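Local structure of malate synthase (Haloferax volcanii, 5TAO) at residues 81-86 / 117-122; 44-49 / 75-80. The protein catalyses the magnesium-dependent Claisen condensation of acetyl-CoA with glyoxylate and the hydrolysis of the resulting malyl-CoA to malate in the glyoxylate cycle. All coordinates share one frame; numbering follows the deposited sequence.

Overall arrangement
Contact 2 pairs strand 45-49 with the chain entering strand 80-81, and contact 1 carries that same chain onward to strand 118-121, all within one beta/alpha barrel. The centres of the two contacts are about 11 Å apart. Contact 1 is the deeper, its centre about 11 Å from the centre of the chain, and ends at glyoxylate; contact 2, about 16 Å from it, is also largely buried and reaches a sodium ion and a second subunit. Contact 1 packs aliphatic groups against Phe119 and sends a charged guanidinium to glyoxylate, while contact 2 pairs two aromatic rings. The two meet where Arg84 NH2 forms a salt bridge with Asp49 OD2, 2.7 Å away.

Contact 1. Residues 81-86 / 117-122; sequences IHPRMV and HGFVIP. With GLV (glyoxylic acid), chain C.
Val120 rises as a ridge from strand 118-121 into a hollow walled by His82 and the aliphatic part of Arg84. Its two branches divide the work: CG2 lies 3.6 Å from His82 O, while CG1, anti to the backbone N (chi1 177°), rests against Arg84 CD. Phe119 offers the CD1-CE1 side of its ring to Pro83 and Met85. The Pro83 ring crosses it, with CG 3.9 Å from Phe119 CE1, and so does the bent chain of Met85, whose CG meets Phe119 CD1 at 3.8 Å. Met85 SD adds an oblique Met-aromatic contact, and Met102 of helix 92-105 packs on Met85 and Phe119. Beyond them Pro122 fits its CD against Met85 O, with Arg84 CG on its flank.

The backbones are joined between these bumps by a single bridge, Arg84 with Val120, where Val120 N donates to Pro83 O and Met85 N donates to Val120 O (3.0 Å). This brings the extension of strand 80-81 beside strand 118-121, consistent with closure of the beta/alpha barrel of the HpcH/HpaI family, since these are the two outermost strands of the eight-stranded parallel sheet. At the other end His117 N donates to Ile81 O, and the imidazole of His82 lies against His117 CB, 3.5 Å from His82 NE2. Glu80 OE1 holds that NE2, and a water links ND1 to Phe119 O; the two partners fix the rotation of the ring.

Arg84 continues past Val120 and Pro122, and a bend at chi3 (76°) turns its guanidinium toward the substrate. NH1 donates to glyoxylate O3 at 3.1 Å, with the acceptor at the guanidinium edge, while NH2 is held by Asp49, a second-shell carboxylate.

Contact 2. Residues 44-49 / 75-80; sequences DVWVPD and AEFPGE. With NA (sodium ion), chain Q.
Two backbone hydrogen bonds join Asp44, Trp46 and Glu80 in parallel-strand fashion. Glu80 N donates to Asp44 O at 3.0 Å, and Glu80 O receives Trp46 N at 2.9 Å. Val45, bridged to Glu80, sends its CA hydrogen toward that same oxygen.

The aromatic contact belongs to Trp46 and Phe77. Both side chains leave with CG anti to the backbone N (chi1 176° and -166°), which brings the indole and the phenyl ring together with planes 37° apart. Trp46 CE3 sits over the centre of one Phe77 face, Pro78 CD lies over the rim of the opposite face, and Phe77 CZ approaches Trp46 CB to 3.4 Å. Trp46 also packs on Leu31, Ala34 and Ala35 of helix 29-36, and its NE1 bonds to Ser17, an acetyl-CoA-binding residue. With helix 59-73 between strands 45-49 and 80-81, the arrangement is a beta-alpha-beta crossover, the repeating unit of a beta/alpha barrel, and Phe77 lies in the loop returning from the helix.

Charged and metal-bound groups gather at the beginning of the strands. The carboxylate of Asp44 forms salt bridges with Arg8 and Arg12 of its own chain and with Arg409 of the second subunit. Pro78 O binds the sodium ion at 2.2 Å, and a water and Asn408 O of the second subunit also bind it.

Contact 1. Residues 81-86 / 117-122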
loop_
_atom_site.group_PDB
_atom_site.type_symbol
_atom_site.label_atom_id
_atom_site.label_comp_id
_atom_site.label_asym_id
_atom_site.label_seq_id
_atom_site.Cartn_x
_atom_site.Cartn_y
_atom_site.Cartn_z
ATOM N N ILE A 81 8.743 -3.420 35.532
ATOM C CA ILE A 81 7.449 -2.892 35.825
ATOM C C ILE A 81 6.783 -2.133 34.598
ATOM O O ILE A 81 7.278 -1.147 34.091
ATOM C CB ILE A 81 7.560 -1.958 37.014
ATOM C CG1 ILE A 81 8.359 -2.638 38.187
ATOM C CG2 ILE A 81 6.198 -1.548 37.482
ATOM C CD1 ILE A 81 8.474 -1.770 39.405
ATOM N N HIS A 82 5.605 -2.581 34.217
ATOM C CA HIS A 82 4.896 -2.039 33.052
ATOM C C HIS A 82 3.457 -1.899 33.409
ATOM O O HIS A 82 2.704 -2.789 33.219
ATOM C CB HIS A 82 5.002 -2.966 31.868
ATOM C CG HIS A 82 6.391 -3.229 31.383
ATOM N ND1 HIS A 82 6.911 -2.686 30.238
ATOM C CD2 HIS A 82 7.372 -3.996 31.901
ATOM C CE1 HIS A 82 8.134 -3.121 30.053
ATOM N NE2 HIS A 82 8.440 -3.923 31.045
ATOM N N PRO A 83 3.053 -0.767 33.971
ATOM C CA PRO A 83 1.670 -0.623 34.329
ATOM C C PRO A 83 0.710 -0.574 33.124
ATOM O O PRO A 83 1.088 0.024 32.088
ATOM C CB PRO A 83 1.635 0.746 34.957
ATOM C CG PRO A 83 2.971 1.040 35.377
ATOM C CD PRO A 83 3.825 0.412 34.332
ATOM N N ARG A 84 -0.521 -1.063 33.298
ATOM C CA ARG A 84 -1.502 -1.027 32.271
ATOM C C ARG A 84 -2.387 0.154 32.485
ATOM O O ARG A 84 -2.965 0.325 33.568
ATOM C CB ARG A 84 -2.317 -2.299 32.162
ATOM C CG ARG A 84 -3.451 -2.174 31.175
ATOM C CD ARG A 84 -4.022 -3.504 30.748
ATOM N NE ARG A 84 -4.870 -4.137 31.744
ATOM C CZ ARG A 84 -5.642 -5.200 31.512
ATOM N NH1 ARG A 84 -5.805 -5.725 30.289
ATOM N NH2 ARG A 84 -6.331 -5.712 32.477
ATOM N N MET A 85 -2.491 0.983 31.443
ATOM C CA MET A 85 -3.343 2.167 31.414
ATOM C C MET A 85 -4.652 1.891 30.749
ATOM O O MET A 85 -4.805 0.864 30.119
ATOM C CB MET A 85 -2.644 3.253 30.616
ATOM C CG MET A 85 -1.294 3.644 31.122
ATOM S SD MET A 85 -1.430 4.651 32.601
ATOM C CE MET A 85 -1.208 3.413 33.906
ATOM N N VAL A 86 -5.633 2.782 30.883
ATOM C CA VAL A 86 -6.843 2.631 30.124
ATOM C C VAL A 86 -6.612 3.060 28.607
ATOM O O VAL A 86 -5.742 3.898 28.300
ATOM C CB VAL A 86 -8.035 3.435 30.695
ATOM C CG1 VAL A 86 -8.469 2.834 32.008
ATOM C CG2 VAL A 86 -7.732 4.955 30.801
ATOM N N HIS A 117 9.611 0.525 33.316
ATOM C CA HIS A 117 10.095 0.202 31.993
ATOM C C HIS A 117 9.188 0.527 30.802
ATOM O O HIS A 117 9.697 0.591 29.663
ATOM C CB HIS A 117 10.456 -1.246 31.913
ATOM C CG HIS A 117 11.844 -1.528 32.382
ATOM N ND1 HIS A 117 12.201 -1.473 33.725
ATOM C CD2 HIS A 117 12.932 -1.980 31.717
ATOM C CE1 HIS A 117 13.467 -1.844 33.846
ATOM N NE2 HIS A 117 13.942 -2.115 32.639
ATOM N N GLY A 118 7.903 0.666 31.034
ATOM C CA GLY A 118 7.005 0.935 29.925
ATOM C C GLY A 118 5.610 0.809 30.348
ATOM O O GLY A 118 5.362 0.785 31.552
ATOM N N PHE A 119 4.676 0.879 29.381
ATOM C CA PHE A 119 3.286 0.792 29.694
ATOM C C PHE A 119 2.597 -0.244 28.830
ATOM O O PHE A 119 3.054 -0.541 27.707
ATOM C CB PHE A 119 2.603 2.160 29.567
ATOM C CG PHE A 119 2.998 3.159 30.640
ATOM C CD1 PHE A 119 2.373 3.138 31.888
ATOM C CD2 PHE A 119 4.034 4.079 30.436
ATOM C CE1 PHE A 119 2.748 4.008 32.900
ATOM C CE2 PHE A 119 4.415 4.971 31.453
ATOM C CZ PHE A 119 3.766 4.931 32.679
ATOM N N VAL A 120 1.503 -0.799 29.345
ATOM C CA VAL A 120 0.664 -1.757 28.628
ATOM C C VAL A 120 -0.596 -1.037 28.197
ATOM O O VAL A 120 -1.227 -0.325 28.997
ATOM C CB VAL A 120 0.347 -2.971 29.485
ATOM C CG1 VAL A 120 -0.583 -3.929 28.741
ATOM C CG2 VAL A 120 1.608 -3.686 29.880
ATOM N N ILE A 121 -0.936 -1.145 26.911
ATOM C CA ILE A 121 -2.071 -0.489 26.322
ATOM C C ILE A 121 -3.067 -1.546 25.857
ATOM O O ILE A 121 -2.798 -2.312 24.917
ATOM C CB ILE A 121 -1.633 0.344 25.099
ATOM C CG1 ILE A 121 -0.558 1.352 25.473
ATOM C CG2 ILE A 121 -2.796 1.039 24.460
ATOM C CD1 ILE A 121 -0.973 2.353 26.561
ATOM N N PRO A 122 -4.253 -1.571 26.435
ATOM C CA PRO A 122 -5.254 -2.556 26.065
ATOM C C PRO A 122 -6.159 -2.060 24.925
ATOM O O PRO A 122 -6.132 -0.908 24.607
ATOM C CB PRO A 122 -6.119 -2.636 27.333
ATOM C CG PRO A 122 -6.089 -1.229 27.821
ATOM C CD PRO A 122 -4.711 -0.733 27.550
HETATM C C1 GLV C . -8.366 -9.604 29.126
HETATM O O1 GLV C . -8.747 -9.567 27.931
HETATM C C2 GLV C . -8.275 -8.401 30.020
HETATM O O2 GLV C . -8.169 -8.477 31.301
HETATM O O3 GLV C . -8.377 -7.280 29.482
HETATM O O HOH W 1 5.508 -2.325 27.770
#

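Contact 2. Residues 44-49 / 75-80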
loop_
_atom_site.group_PDB
_atom_site.type_symbol
_atom_site.label_atom_id
_atom_site.label_comp_id
_atom_site.label_asym_id
_atom_site.label_seq_id
_atom_site.Cartn_x
_atom_site.Cartn_y
_atom_site.Cartn_z
ATOM N N ASP A 44 8.364 -11.922 35.792
ATOM C CA ASP A 44 9.280 -11.268 34.936
ATOM C C ASP A 44 8.754 -9.875 34.622
ATOM O O ASP A 44 9.503 -8.906 34.591
ATOM C CB ASP A 44 9.507 -12.097 33.702
ATOM C CG ASP A 44 10.407 -13.278 33.967
ATOM O OD1 ASP A 44 11.271 -13.217 34.893
ATOM O OD2 ASP A 44 10.334 -14.226 33.188
ATOM N N VAL A 45 7.446 -9.754 34.509
ATOM C CA VAL A 45 6.835 -8.489 34.232
ATOM C C VAL A 45 5.687 -8.282 35.159
ATOM O O VAL A 45 4.733 -9.079 35.198
ATOM C CB VAL A 45 6.360 -8.459 32.749
ATOM C CG1 VAL A 45 5.536 -7.231 32.516
ATOM C CG2 VAL A 45 7.569 -8.439 31.859
ATOM N N TRP A 46 5.702 -7.159 35.860
ATOM C CA TRP A 46 4.626 -6.886 36.794
ATOM C C TRP A 46 3.916 -5.712 36.239
ATOM O O TRP A 46 4.533 -4.701 35.818
ATOM C CB TRP A 46 5.210 -6.543 38.216
ATOM C CG TRP A 46 4.157 -6.151 39.223
ATOM C CD1 TRP A 46 2.929 -6.717 39.389
ATOM C CD2 TRP A 46 4.236 -5.095 40.173
ATOM N NE1 TRP A 46 2.233 -6.054 40.385
ATOM C CE2 TRP A 46 3.005 -5.023 40.834
ATOM C CE3 TRP A 46 5.238 -4.145 40.496
ATOM C CZ2 TRP A 46 2.757 -4.086 41.860
ATOM C CZ3 TRP A 46 4.998 -3.221 41.491
ATOM C CH2 TRP A 46 3.756 -3.171 42.143
ATOM N N VAL A 47 2.611 -5.830 36.259
ATOM C CA VAL A 47 1.692 -4.911 35.648
ATOM C C VAL A 47 0.697 -4.426 36.675
ATOM O O VAL A 47 -0.334 -5.048 36.850
ATOM C CB VAL A 47 0.859 -5.612 34.514
ATOM C CG1 VAL A 47 -0.171 -4.697 33.881
ATOM C CG2 VAL A 47 1.779 -6.247 33.462
ATOM N N PRO A 48 1.007 -3.316 37.383
ATOM C CA PRO A 48 0.003 -2.558 38.091
ATOM C C PRO A 48 -1.047 -2.174 37.137
ATOM O O PRO A 48 -0.747 -1.418 36.185
ATOM C CB PRO A 48 0.770 -1.307 38.529
ATOM C CG PRO A 48 2.066 -1.838 38.843
ATOM C CD PRO A 48 2.337 -2.794 37.716
ATOM N N ASP A 49 -2.256 -2.652 37.383
ATOM C CA ASP A 49 -3.320 -2.611 36.443
ATOM C C ASP A 49 -4.434 -1.622 36.641
ATOM O O ASP A 49 -5.447 -1.971 37.222
ATOM C CB ASP A 49 -3.934 -4.021 36.305
ATOM C CG ASP A 49 -4.957 -4.120 35.135
ATOM O OD1 ASP A 49 -4.988 -3.201 34.302
ATOM O OD2 ASP A 49 -5.727 -5.079 35.042
ATOM N N ALA A 75 12.434 0.557 43.245
ATOM C CA ALA A 75 13.890 0.194 43.081
ATOM C C ALA A 75 14.279 -1.213 43.374
ATOM O O ALA A 75 15.263 -1.739 42.827
ATOM C CB ALA A 75 14.795 1.127 43.920
ATOM N N GLU A 76 13.548 -1.848 44.269
ATOM C CA GLU A 76 13.977 -3.162 44.773
ATOM C C GLU A 76 13.306 -4.307 43.979
ATOM O O GLU A 76 13.703 -5.491 44.081
ATOM C CB GLU A 76 13.546 -3.251 46.259
ATOM C CG GLU A 76 14.133 -2.134 47.156
ATOM C CD GLU A 76 15.641 -2.208 47.137
ATOM O OE1 GLU A 76 16.135 -3.259 46.648
ATOM O OE2 GLU A 76 16.323 -1.248 47.533
ATOM N N PHE A 77 12.276 -3.946 43.210
ATOM C CA PHE A 77 11.508 -4.948 42.463
ATOM C C PHE A 77 12.455 -5.647 41.482
ATOM O O PHE A 77 13.149 -4.999 40.743
ATOM C CB PHE A 77 10.274 -4.335 41.805
ATOM C CG PHE A 77 9.311 -5.350 41.329
ATOM C CD1 PHE A 77 8.520 -6.012 42.221
ATOM C CD2 PHE A 77 9.272 -5.731 39.988
ATOM C CE1 PHE A 77 7.640 -7.000 41.799
ATOM C CE2 PHE A 77 8.423 -6.748 39.568
ATOM C CZ PHE A 77 7.583 -7.366 40.466
ATOM N N PRO A 78 12.514 -6.994 41.526
ATOM C CA PRO A 78 13.432 -7.795 40.771
ATOM C C PRO A 78 13.094 -7.968 39.244
ATOM O O PRO A 78 13.987 -8.249 38.429
ATOM C CB PRO A 78 13.343 -9.126 41.475
ATOM C CG PRO A 78 11.982 -9.207 41.975
ATOM C CD PRO A 78 11.567 -7.834 42.287
ATOM N N GLY A 79 11.842 -7.856 38.914
ATOM C CA GLY A 79 11.384 -7.883 37.508
ATOM C C GLY A 79 11.208 -6.482 36.941
ATOM O O GLY A 79 11.730 -5.528 37.478
ATOM N N GLU A 80 10.479 -6.362 35.826
ATOM C CA GLU A 80 10.345 -5.091 35.157
ATOM C C GLU A 80 8.961 -4.708 35.419
ATOM O O GLU A 80 8.086 -5.551 35.495
ATOM C CB GLU A 80 10.498 -5.233 33.647
ATOM C CG GLU A 80 11.914 -5.463 33.110
ATOM C CD GLU A 80 11.947 -5.362 31.551
ATOM O OE1 GLU A 80 10.928 -4.964 30.898
ATOM O OE2 GLU A 80 12.994 -5.675 30.956
HETATM NA NA NA Q . 15.878 -7.949 37.371
HETATM O O HOH W 2 14.295 -7.920 34.942
#